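Local coordinates for protein imine reductase (Bacillus cereus, PDB 4D3D) that catalyses the NADPH-dependent reduction of imines, giving S-selective reduction of the cyclic substrate 2-methylpyrroline, at residues S69-A74 with E96-N101; A35-F40 with D58-K63; T86-M91 with H132-V137; L41-S46 with L167-S172. All coordinates share one frame; numbering follows the deposited sequence. Where two conformers were deposited one is given.

How the interactions relate
All four contacts lie in the N-terminal NAD(P)-binding region, whose mainly parallel sheet and flanking helices form a Rossmann-type fold. Interactions 2 and 4 both use helix 31-42, their centres about 11 Å apart: residues 35-40 face helix 58-62, while the last turn and the loop after it meet the close of helix 157-170. A probable hydrogen bond from Tyr45 N to Phe40 O joins the two. Interaction 2 closes before interactions 1 and 3 open, and these two alternate along the chain, about 17 Å between centres. Interaction 4 encloses both, its segments 121 residues apart at their closest ends; interaction 3 touches interaction 2 where Met36 packs on Val137.

Interaction 1: residues S69-A74 with E96-N101; sequences STVNEA and EPVSEN
At the surface of the Rossmann-type domain, the first turn of helix 71-77 meets the 3-10 segment that follows helix 88-95, with Val71 and Asn72 lying against Val98 and Asn101. The apolar part is a meeting of two valines: Val71 CG1 stands 4.0 Å from Val98 CG2, one methyl branch from each residue. Val71 turns CG1 opposite its own backbone nitrogen (chi1 169°), which carries that methyl outward to the neighbour. The other branch of Val98, CG1, lies beside the side-chain amide of Asn72, whose side chain runs past it in the opposite direction. A beta-branched residue suits this place because its two methyls serve two partners at once.

Both segments belong to the connections between the parallel strands 66-67, 80-83 and 106-109. Here the helix start is fixed by a capping box: Thr70, the N-cap, accepts from Glu73 N at OG1 over 3.2 Å, while Glu73 OE1 accepts a weak bond from Thr70 N. Threonine and glutamate provide the short hydroxyl and the longer carboxylate that this exchange needs. Beyond Val98, the side chains of Asn101 and Asn72 cross at about a right angle in the conformer given. Across the 3-10 turn, Ser99 N and OG both reach Glu96 O from one face of its plane, the hydroxyl at 2.8 Å, and Arg128 also bonds to that hydroxyl.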
loop_
_atom_site.group_PDB
_atom_site.type_symbol
_atom_site.label_atom_id
_atom_site.label_comp_id
_atom_site.label_asym_id
_atom_site.label_seq_id
_atom_site.Cartn_x
_atom_site.Cartn_y
_atom_site.Cartn_z
ATOM N N SER B 69 -7.737 46.643 -2.836
ATOM C CA SER B 69 -8.451 46.470 -4.094
ATOM C C SER B 69 -7.673 45.699 -5.180
ATOM O O SER B 69 -8.255 44.906 -5.981
ATOM C CB SER B 69 -8.868 47.862 -4.627
ATOM O OG SER B 69 -9.573 47.726 -5.905
ATOM N N THR B 70 -6.358 45.918 -5.213
ATOM C CA THR B 70 -5.540 45.413 -6.344
ATOM C C THR B 70 -4.372 44.539 -5.883
ATOM O O THR B 70 -3.877 44.649 -4.737
ATOM C CB THR B 70 -4.946 46.578 -7.172
ATOM O OG1 THR B 70 -3.913 47.286 -6.472
ATOM C CG2 THR B 70 -6.006 47.603 -7.560
ATOM N N VAL B 71 -3.887 43.738 -6.811
ATOM C CA VAL B 71 -2.693 42.835 -6.583
ATOM C C VAL B 71 -1.482 43.725 -6.233
ATOM O O VAL B 71 -0.705 43.384 -5.357
ATOM C CB VAL B 71 -2.444 42.008 -7.852
ATOM C CG1 VAL B 71 -1.104 41.255 -7.844
ATOM C CG2 VAL B 71 -3.584 41.008 -8.018
ATOM N N ASN B 72 -1.376 44.888 -6.894
ATOM C CA ASN B 72 -0.242 45.848 -6.670
ATOM C C ASN B 72 -0.200 46.247 -5.235
ATOM O O ASN B 72 0.862 46.270 -4.593
ATOM C CB ASN B 72 -0.346 47.080 -7.608
ATOM C CG ASN B 72 0.444 46.889 -8.855
ATOM O OD1 ASN B 72 0.403 47.677 -9.802
ATOM N ND2 ASN B 72 1.200 45.830 -8.847
ATOM N N GLU B 73 -1.359 46.591 -4.668
ATOM C CA GLU B 73 -1.404 47.013 -3.289
ATOM C C GLU B 73 -1.060 45.871 -2.337
ATOM O O GLU B 73 -0.382 46.064 -1.281
ATOM C CB GLU B 73 -2.814 47.603 -2.974
ATOM C CG GLU B 73 -3.081 48.931 -3.700
ATOM C CD GLU B 73 -4.555 49.256 -3.592
ATOM O OE1 GLU B 73 -5.326 48.571 -4.233
ATOM O OE2 GLU B 73 -4.936 50.086 -2.802
ATOM N N ALA B 74 -1.522 44.667 -2.684
ATOM C CA ALA B 74 -1.266 43.522 -1.837
ATOM C C ALA B 74 0.270 43.228 -1.806
ATOM O O ALA B 74 0.815 42.929 -0.770
ATOM C CB ALA B 74 -2.054 42.277 -2.315
ATOM N N GLU B 96 2.114 38.090 -13.713
ATOM C CA GLU B 96 2.813 38.428 -14.987
ATOM C C GLU B 96 2.573 39.890 -15.347
ATOM O O GLU B 96 3.542 40.605 -15.726
ATOM C CB GLU B 96 2.461 37.490 -16.167
ATOM C CG GLU B 96 3.332 37.702 -17.452
ATOM C CD GLU B 96 2.901 38.905 -18.286
ATOM O OE1 GLU B 96 1.696 39.258 -18.218
ATOM O OE2 GLU B 96 3.792 39.572 -18.917
ATOM N N PRO B 97 1.308 40.377 -15.193
ATOM C CA PRO B 97 1.068 41.770 -15.625
ATOM C C PRO B 97 1.712 42.782 -14.742
ATOM O O PRO B 97 1.748 43.966 -15.159
ATOM C CB PRO B 97 -0.466 41.897 -15.545
ATOM C CG PRO B 97 -0.954 40.459 -15.793
ATOM C CD PRO B 97 0.056 39.635 -14.985
ATOM N N VAL B 98 2.145 42.383 -13.550
ATOM C CA VAL B 98 2.812 43.267 -12.609
ATOM C C VAL B 98 4.248 42.808 -12.286
ATOM O O VAL B 98 4.746 43.041 -11.226
ATOM C CB VAL B 98 1.968 43.481 -11.344
ATOM C CG1 VAL B 98 0.697 44.260 -11.700
ATOM C CG2 VAL B 98 1.621 42.189 -10.660
ATOM N N SER B 99 4.886 42.225 -13.283
ATOM C CA SER B 99 6.202 41.540 -13.089
ATOM C C SER B 99 7.273 42.516 -12.593
ATOM O O SER B 99 8.230 42.097 -11.897
ATOM C CB SER B 99 6.687 41.131 -14.479
ATOM O OG SER B 99 6.139 39.930 -14.912
ATOM N N GLU B 100 7.139 43.800 -12.939
ATOM C CA GLU B 100 8.078 44.841 -12.461
ATOM C C GLU B 100 7.997 45.207 -10.970
ATOM O O GLU B 100 8.810 46.019 -10.454
ATOM C CB GLU B 100 7.892 46.090 -13.356
ATOM C CG GLU B 100 6.651 46.984 -13.038
ATOM C CD GLU B 100 5.273 46.606 -13.687
ATOM O OE1 GLU B 100 5.132 45.445 -14.164
ATOM O OE2 GLU B 100 4.323 47.480 -13.673
ATOM N N ASN B 101 7.029 44.658 -10.233
ATOM C CA ASN B 101 6.818 44.964 -8.855
ATOM C C ASN B 101 7.187 43.879 -7.877
ATOM O O ASN B 101 6.821 43.936 -6.674
ATOM C CB ASN B 101 5.356 45.373 -8.652
ATOM C CG ASN B 101 5.008 46.689 -9.365
ATOM O OD1 ASN B 101 5.836 47.608 -9.458
ATOM N ND2 ASN B 101 3.812 46.780 -9.888
#

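Interaction 2: residues A35-F40 with D58-K63; sequences AMADVF and DQLVAK
Apolar contact comes first: Leu60, on the short helix 58-62, sets both of its methyls against helix 31-42. Its CD1 lies 3.9 Å from Ala37 CB and its CD2 4.0 Å from the same carbon, which is therefore met by the two arms of the leucine fork. Alanine suits this position because its one methyl points toward the neighbouring helix and is short enough to let the backbones approach, Asp38 CA and Leu60 CA being 6.9 Å apart. Leucine complements it with reach. With CG opposite the carbonyl carbon (chi1 -72°), the chain extends from a CB that does not itself aim at the partner helix and brings its branched end over. Gln34 and Leu41 of helix 31-42, together with Ala65, also touch Leu60, and Val47 of strand 46-50 lies against Ala37.

A second kind of contact is between apolar and polar groups. The carboxylate oxygen Asp38 OD1 approaches Leu60 CD2 to 3.9 Å, the two side chains running at a slant to each other. Asp38 is an exposed residue and can keep its charged end near water while flanking the leucine.

The two helices follow successive strands of the Rossmann-type domain, 23-27 and 46-50. Their meeting depends on a buried leucine and alanine rather than on directional bonds, which implies that close fit and the exclusion of water hold them together, with the aspartate marking the outer margin.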
loop_
_atom_site.group_PDB
_atom_site.type_symbol
_atom_site.label_atom_id
_atom_site.label_comp_id
_atom_site.label_asym_id
_atom_site.label_seq_id
_atom_site.Cartn_x
_atom_site.Cartn_y
_atom_site.Cartn_z
ATOM N N ALA B 35 -8.397 30.190 6.499
ATOM C CA ALA B 35 -7.991 29.634 7.772
ATOM C C ALA B 35 -6.649 30.172 8.190
ATOM O O ALA B 35 -6.360 30.370 9.375
ATOM C CB ALA B 35 -7.918 28.107 7.709
ATOM N N MET B 36 -5.769 30.360 7.216
ATOM C CA MET B 36 -4.463 30.926 7.541
ATOM C C MET B 36 -4.515 32.377 7.949
ATOM O O MET B 36 -3.887 32.800 8.948
ATOM C CB MET B 36 -3.549 30.767 6.293
ATOM C CG MET B 36 -3.173 29.316 6.010
ATOM S SD MET B 36 -2.226 29.132 4.493
ATOM C CE MET B 36 -1.739 27.448 4.759
ATOM N N ALA B 37 -5.239 33.205 7.192
ATOM C CA ALA B 37 -5.413 34.587 7.594
ATOM C C ALA B 37 -6.016 34.694 9.016
ATOM O O ALA B 37 -5.671 35.553 9.816
ATOM C CB ALA B 37 -6.283 35.321 6.559
ATOM N N ASP B 38 -6.966 33.834 9.294
ATOM C CA ASP B 38 -7.654 33.825 10.601
ATOM C C ASP B 38 -6.665 33.560 11.753
ATOM O O ASP B 38 -6.648 34.269 12.794
ATOM C CB ASP B 38 -8.742 32.748 10.505
ATOM C CG ASP B 38 -9.893 33.005 11.382
ATOM O OD1 ASP B 38 -10.646 33.972 11.119
ATOM O OD2 ASP B 38 -10.050 32.222 12.330
ATOM N N VAL B 39 -5.805 32.566 11.561
ATOM C CA VAL B 39 -4.799 32.240 12.571
ATOM C C VAL B 39 -3.765 33.301 12.707
ATOM O O VAL B 39 -3.385 33.635 13.821
ATOM C CB VAL B 39 -4.107 30.914 12.275
ATOM C CG1 VAL B 39 -2.868 30.700 13.150
ATOM C CG2 VAL B 39 -5.106 29.826 12.519
ATOM N N PHE B 40 -3.317 33.886 11.583
ATOM C CA PHE B 40 -2.435 35.023 11.695
ATOM C C PHE B 40 -3.094 36.165 12.539
ATOM O O PHE B 40 -2.401 36.746 13.375
ATOM C CB PHE B 40 -2.009 35.575 10.308
ATOM C CG PHE B 40 -0.964 34.760 9.593
ATOM C CD1 PHE B 40 0.215 34.358 10.223
ATOM C CD2 PHE B 40 -1.143 34.441 8.229
ATOM C CE1 PHE B 40 1.173 33.591 9.549
ATOM C CE2 PHE B 40 -0.160 33.727 7.520
ATOM C CZ PHE B 40 1.001 33.313 8.185
ATOM N N ASP B 58 -15.037 39.469 3.294
ATOM C CA ASP B 58 -15.838 40.220 4.299
ATOM C C ASP B 58 -15.653 39.764 5.753
ATOM O O ASP B 58 -15.539 40.593 6.648
ATOM C CB ASP B 58 -17.359 40.193 3.941
ATOM C CG ASP B 58 -17.691 40.923 2.650
ATOM O OD1 ASP B 58 -16.963 41.851 2.239
ATOM O OD2 ASP B 58 -18.721 40.577 2.027
ATOM N N GLN B 59 -15.648 38.458 6.022
ATOM C CA GLN B 59 -15.569 38.008 7.434
ATOM C C GLN B 59 -14.220 38.389 8.052
ATOM O O GLN B 59 -14.104 38.803 9.226
ATOM C CB GLN B 59 -15.810 36.507 7.549
ATOM N N LEU B 60 -13.166 38.250 7.237
ATOM C CA LEU B 60 -11.813 38.570 7.691
ATOM C C LEU B 60 -11.661 40.060 7.967
ATOM O O LEU B 60 -10.976 40.458 8.887
ATOM C CB LEU B 60 -10.790 38.081 6.634
ATOM C CG LEU B 60 -10.639 36.562 6.575
ATOM C CD1 LEU B 60 -9.888 36.142 5.298
ATOM C CD2 LEU B 60 -9.974 36.008 7.832
ATOM N N VAL B 61 -12.286 40.890 7.137
ATOM C CA VAL B 61 -12.233 42.355 7.355
ATOM C C VAL B 61 -12.882 42.734 8.724
ATOM O O VAL B 61 -12.385 43.571 9.445
ATOM C CB VAL B 61 -12.882 43.099 6.181
ATOM C CG1 VAL B 61 -13.031 44.573 6.473
ATOM C CG2 VAL B 61 -11.992 42.968 4.945
ATOM N N ALA B 62 -13.990 42.088 9.031
ATOM C CA ALA B 62 -14.673 42.314 10.316
ATOM C C ALA B 62 -13.779 41.905 11.476
ATOM O O ALA B 62 -13.845 42.498 12.538
ATOM C CB ALA B 62 -15.961 41.521 10.359
ATOM N N LYS B 63 -12.924 40.911 11.254
ATOM C CA LYS B 63 -11.958 40.492 12.257
ATOM C C LYS B 63 -10.665 41.340 12.298
ATOM O O LYS B 63 -9.756 41.039 13.106
ATOM C CB LYS B 63 -11.608 39.019 12.046
ATOM C CG LYS B 63 -12.770 38.060 12.217
#

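Interaction 3: residues T86-M91 with H132-V137; sequences TDYNVM and HITGGV
Tyr88, at the start of helix 88-95, sends its phenol end to the side chains of His132 and Thr134 on strand 131-137. Its CG is opposite the carbonyl carbon (chi1 -81°), and the length of the tyrosine spans a backbone separation that is wide: the nearest alpha carbons, those of Tyr88 and Thr134, are 11.3 Å apart. A long flat side chain suits this gap, and the imidazole of His132 meets it from the opposite direction. There the two rings meet edge to edge, with Tyr88 OH in the plane of the imidazole.

His132 reaches out by placing its CG opposite the backbone nitrogen (chi1 174°). Thr134 does the same with its methyl, CG2, which comes within 4.0 Å of Tyr88 OH while the two side chains cross at about a right angle. The threonine thus divides its work: the methyl faces the tyrosine and the hydroxyl bonds to Pro180 O.

The helix start is fixed separately. Asp87 is the N-cap, and in the conformer given its OD1 accepts from Asn89 N over 2.8 Å.

The contact joins helix 88-95 to strand 131-137 of the Rossmann-type domain. Around these residues, Asn109 of strand 106-109 touches both Tyr88 and His132, and helix 115-127 packs against them through Ala118 and Ala121 on the tyrosine and Ala122 and Leu125 on the histidine. Strand 131-137 is hydrogen-bonded between strands 106-109 and 149-155.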
loop_
_atom_site.group_PDB
_atom_site.type_symbol
_atom_site.label_atom_id
_atom_site.label_comp_id
_atom_site.label_asym_id
_atom_site.label_seq_id
_atom_site.Cartn_x
_atom_site.Cartn_y
_atom_site.Cartn_z
ATOM N N THR B 86 -5.527 28.214 -6.179
ATOM C CA THR B 86 -5.997 26.885 -6.574
ATOM C C THR B 86 -5.011 26.147 -7.498
ATOM O O THR B 86 -5.030 24.931 -7.548
ATOM C CB THR B 86 -7.403 26.949 -7.256
ATOM O OG1 THR B 86 -7.337 27.818 -8.385
ATOM C CG2 THR B 86 -8.506 27.418 -6.303
ATOM N N ASP B 87 -4.140 26.877 -8.229
ATOM C CA ASP B 87 -3.242 26.299 -9.223
ATOM C C ASP B 87 -2.079 27.257 -9.442
ATOM O O ASP B 87 -2.277 28.470 -9.251
ATOM C CB ASP B 87 -3.985 26.180 -10.547
ATOM C CG ASP B 87 -3.301 25.250 -11.551
ATOM O OD1 ASP B 87 -2.400 25.649 -12.334
ATOM O OD2 ASP B 87 -3.732 24.089 -11.605
ATOM N N TYR B 88 -0.940 26.774 -9.919
ATOM C CA TYR B 88 0.139 27.689 -10.338
ATOM C C TYR B 88 -0.222 28.575 -11.515
ATOM O O TYR B 88 0.308 29.752 -11.630
ATOM C CB TYR B 88 1.427 26.917 -10.705
ATOM C CG TYR B 88 2.262 26.525 -9.522
ATOM C CD1 TYR B 88 1.970 25.383 -8.744
ATOM C CD2 TYR B 88 3.370 27.318 -9.152
ATOM C CE1 TYR B 88 2.751 25.051 -7.642
ATOM C CE2 TYR B 88 4.154 26.971 -8.076
ATOM C CZ TYR B 88 3.880 25.866 -7.340
ATOM O OH TYR B 88 4.645 25.652 -6.209
ATOM N N ASN B 89 -1.131 28.111 -12.386
ATOM C CA ASN B 89 -1.575 29.017 -13.454
ATOM C C ASN B 89 -2.157 30.353 -12.987
ATOM O O ASN B 89 -2.022 31.375 -13.722
ATOM C CB ASN B 89 -2.518 28.338 -14.435
ATOM C CG ASN B 89 -1.769 27.326 -15.244
ATOM O OD1 ASN B 89 -0.521 27.372 -15.310
ATOM N ND2 ASN B 89 -2.468 26.369 -15.753
ATOM N N VAL B 90 -2.802 30.325 -11.838
ATOM C CA VAL B 90 -3.427 31.518 -11.263
ATOM C C VAL B 90 -2.235 32.458 -10.953
ATOM O O VAL B 90 -2.326 33.633 -11.178
ATOM C CB VAL B 90 -4.243 31.275 -9.975
ATOM C CG1 VAL B 90 -4.747 32.583 -9.400
ATOM C CG2 VAL B 90 -5.450 30.359 -10.268
ATOM N N MET B 91 -1.148 31.928 -10.375
ATOM C CA MET B 91 0.025 32.782 -10.071
ATOM C C MET B 91 0.516 33.580 -11.245
ATOM O O MET B 91 0.686 34.801 -11.155
ATOM C CB MET B 91 1.201 31.978 -9.442
ATOM C CG MET B 91 2.259 32.870 -8.901
ATOM S SD MET B 91 3.956 32.194 -8.811
ATOM C CE MET B 91 4.346 31.998 -10.507
ATOM N N HIS B 132 11.228 32.326 -3.861
ATOM C CA HIS B 132 10.094 31.370 -3.885
ATOM C C HIS B 132 10.308 30.315 -2.789
ATOM O O HIS B 132 11.415 29.822 -2.680
ATOM C CB HIS B 132 9.974 30.735 -5.224
ATOM C CG HIS B 132 8.937 29.645 -5.327
ATOM N ND1 HIS B 132 9.167 28.333 -4.963
ATOM C CD2 HIS B 132 7.678 29.677 -5.799
ATOM C CE1 HIS B 132 8.100 27.597 -5.219
ATOM N NE2 HIS B 132 7.165 28.398 -5.689
ATOM N N ILE B 133 9.320 30.135 -1.909
ATOM C CA ILE B 133 9.309 28.964 -0.963
ATOM C C ILE B 133 8.151 28.092 -1.390
ATOM O O ILE B 133 7.015 28.577 -1.639
ATOM C CB ILE B 133 9.212 29.367 0.474
ATOM C CG1 ILE B 133 10.397 30.201 0.956
ATOM C CG2 ILE B 133 9.106 28.154 1.361
ATOM C CD1 ILE B 133 10.049 30.887 2.261
ATOM N N THR B 134 8.439 26.783 -1.583
ATOM C CA THR B 134 7.395 25.821 -1.911
ATOM C C THR B 134 6.857 25.249 -0.654
ATOM O O THR B 134 7.625 24.773 0.156
ATOM C CB THR B 134 7.928 24.673 -2.812
ATOM O OG1 THR B 134 8.614 25.271 -3.905
ATOM C CG2 THR B 134 6.794 23.789 -3.392
ATOM N N GLY B 135 5.533 25.185 -0.511
ATOM C CA GLY B 135 4.942 24.539 0.646
ATOM C C GLY B 135 3.905 23.464 0.241
ATOM O O GLY B 135 3.085 23.697 -0.630
ATOM N N GLY B 136 3.984 22.309 0.892
ATOM C CA GLY B 136 3.102 21.154 0.723
ATOM C C GLY B 136 2.356 20.914 2.023
ATOM O O GLY B 136 2.870 20.274 2.916
ATOM N N VAL B 137 1.163 21.512 2.144
ATOM C CA VAL B 137 0.406 21.433 3.404
ATOM C C VAL B 137 -0.230 20.042 3.508
ATOM O O VAL B 137 -0.922 19.623 2.608
ATOM C CB VAL B 137 -0.655 22.540 3.488
ATOM C CG1 VAL B 137 -1.424 22.470 4.818
ATOM C CG2 VAL B 137 -0.007 23.931 3.328
#

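Interaction 4: residues L41-S46 with L167-S172; sequences LEYGYS and LEVLTS
A Schellman motif ends helix 31-42, and the two tyrosines around its glycine, Tyr43 and Tyr45, both touch Val169 of helix 157-170, one at each methyl. The backbone bonds of the motif run from Gly44 N to Leu41 O, 3.0 Å, and from Tyr45 N to Phe40 O. Gly44 takes the C-prime place with a phi of 84°, a left-handed backbone conformation that glycine adopts readily. The chain then turns into strand 46-50.

The apolar contacts are shared between the valine's two branches. Val169 CG1 sits opposite its backbone nitrogen (chi1 173°) and lies against the inner end of Tyr43, 4.0 Å from Tyr43 CG. CG2 goes to the other tyrosine, at the far end of its ring, 4.0 Å from Tyr45 CE1. Both tyrosines slide past the valine in roughly the opposite direction; its two methyls let one short residue meet both. Val39 and Phe40 of helix 31-42 also touch Val169, and the ring of Phe40 meets that of Tyr45.

One polar atom joins this packing: the hydroxyl oxygen Tyr45 OH comes 3.5 Å from the methyl carbon Val169 CG2.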
loop_
_atom_site.group_PDB
_atom_site.type_symbol
_atom_site.label_atom_id
_atom_site.label_comp_id
_atom_site.label_asym_id
_atom_site.label_seq_id
_atom_site.Cartn_x
_atom_site.Cartn_y
_atom_site.Cartn_z
ATOM N N LEU B 41 -4.375 36.471 12.276
ATOM C CA LEU B 41 -5.087 37.551 13.021
ATOM C C LEU B 41 -5.151 37.233 14.510
ATOM O O LEU B 41 -4.864 38.086 15.356
ATOM C CB LEU B 41 -6.514 37.805 12.488
ATOM C CG LEU B 41 -6.536 38.553 11.135
ATOM C CD1 LEU B 41 -7.909 38.432 10.478
ATOM C CD2 LEU B 41 -6.083 40.027 11.252
ATOM N N GLU B 42 -5.468 35.996 14.802
ATOM C CA GLU B 42 -5.507 35.540 16.192
ATOM C C GLU B 42 -4.169 35.737 16.913
ATOM O O GLU B 42 -4.164 36.059 18.086
ATOM C CB GLU B 42 -5.921 34.085 16.230
ATOM C CG GLU B 42 -6.025 33.481 17.626
ATOM C CD GLU B 42 -6.344 32.004 17.571
ATOM O OE1 GLU B 42 -6.816 31.557 16.502
ATOM O OE2 GLU B 42 -6.113 31.304 18.587
ATOM N N TYR B 43 -3.052 35.556 16.222
ATOM C CA TYR B 43 -1.742 35.667 16.832
ATOM C C TYR B 43 -1.190 37.073 16.708
ATOM O O TYR B 43 0.030 37.294 16.884
ATOM C CB TYR B 43 -0.771 34.557 16.284
ATOM C CG TYR B 43 -1.050 33.195 16.943
ATOM C CD1 TYR B 43 -2.101 32.397 16.513
ATOM C CD2 TYR B 43 -0.316 32.750 18.056
ATOM C CE1 TYR B 43 -2.413 31.171 17.132
ATOM C CE2 TYR B 43 -0.622 31.533 18.681
ATOM C CZ TYR B 43 -1.677 30.755 18.231
ATOM O OH TYR B 43 -1.980 29.541 18.829
ATOM N N GLY B 44 -2.054 38.051 16.406
ATOM C CA GLY B 44 -1.621 39.421 16.455
ATOM C C GLY B 44 -0.911 39.982 15.222
ATOM O O GLY B 44 -0.254 41.013 15.314
ATOM N N TYR B 45 -0.973 39.302 14.088
ATOM C CA TYR B 45 -0.355 39.823 12.883
ATOM C C TYR B 45 -1.232 40.870 12.260
ATOM O O TYR B 45 -2.472 40.821 12.348
ATOM C CB TYR B 45 -0.171 38.687 11.861
ATOM C CG TYR B 45 1.051 37.854 12.141
ATOM C CD1 TYR B 45 1.106 37.040 13.266
ATOM C CD2 TYR B 45 2.200 37.941 11.331
ATOM C CE1 TYR B 45 2.250 36.328 13.586
ATOM C CE2 TYR B 45 3.352 37.221 11.636
ATOM C CZ TYR B 45 3.380 36.406 12.757
ATOM O OH TYR B 45 4.512 35.681 13.093
ATOM N N SER B 46 -0.598 41.840 11.633
ATOM C CA SER B 46 -1.268 42.721 10.683
ATOM C C SER B 46 -1.360 41.892 9.365
ATOM O O SER B 46 -0.333 41.428 8.909
ATOM C CB SER B 46 -0.400 43.939 10.435
ATOM O OG SER B 46 -0.905 44.697 9.343
ATOM N N LEU B 167 5.916 31.276 9.294
ATOM C CA LEU B 167 5.299 30.069 8.722
ATOM C C LEU B 167 4.866 29.120 9.838
ATOM O O LEU B 167 3.860 28.505 9.736
ATOM C CB LEU B 167 6.259 29.356 7.724
ATOM C CG LEU B 167 6.514 30.228 6.485
ATOM C CD1 LEU B 167 7.585 29.570 5.632
ATOM C CD2 LEU B 167 5.229 30.469 5.701
ATOM N N GLU B 168 5.656 29.025 10.908
ATOM C CA GLU B 168 5.337 28.102 12.038
ATOM C C GLU B 168 4.199 28.556 12.956
ATOM O O GLU B 168 3.713 27.789 13.793
ATOM C CB GLU B 168 6.633 27.773 12.806
ATOM C CG GLU B 168 7.507 26.816 12.036
ATOM C CD GLU B 168 8.831 26.483 12.679
ATOM O OE1 GLU B 168 9.155 26.982 13.761
ATOM O OE2 GLU B 168 9.589 25.730 12.078
ATOM N N VAL B 169 3.691 29.773 12.750
ATOM C CA VAL B 169 2.406 30.133 13.331
ATOM C C VAL B 169 1.264 29.282 12.732
ATOM O O VAL B 169 0.282 28.946 13.402
ATOM C CB VAL B 169 2.124 31.627 13.074
ATOM C CG1 VAL B 169 0.722 32.004 13.507
ATOM C CG2 VAL B 169 3.205 32.471 13.716
ATOM N N LEU B 170 1.410 28.879 11.465
ATOM C CA LEU B 170 0.386 28.090 10.790
ATOM C C LEU B 170 0.416 26.580 11.128
ATOM O O LEU B 170 -0.639 25.966 11.349
ATOM C CB LEU B 170 0.511 28.260 9.257
ATOM C CG LEU B 170 0.419 29.710 8.783
ATOM C CD1 LEU B 170 0.539 29.703 7.275
ATOM C CD2 LEU B 170 -0.876 30.410 9.246
ATOM N N THR B 171 1.593 25.991 11.058
ATOM C CA THR B 171 1.837 24.566 11.301
ATOM C C THR B 171 3.310 24.365 11.676
ATOM O O THR B 171 4.133 25.281 11.499
ATOM C CB THR B 171 1.583 23.647 10.039
ATOM O OG1 THR B 171 2.652 23.814 9.089
ATOM C CG2 THR B 171 0.308 23.891 9.340
ATOM N N SER B 172 3.682 23.161 12.156
ATOM C CA SER B 172 5.079 22.767 12.229
ATOM C C SER B 172 5.658 22.622 10.814
ATOM O O SER B 172 4.912 22.465 9.868
ATOM C CB SER B 172 5.258 21.478 13.029
ATOM O OG SER B 172 4.866 21.775 14.360
#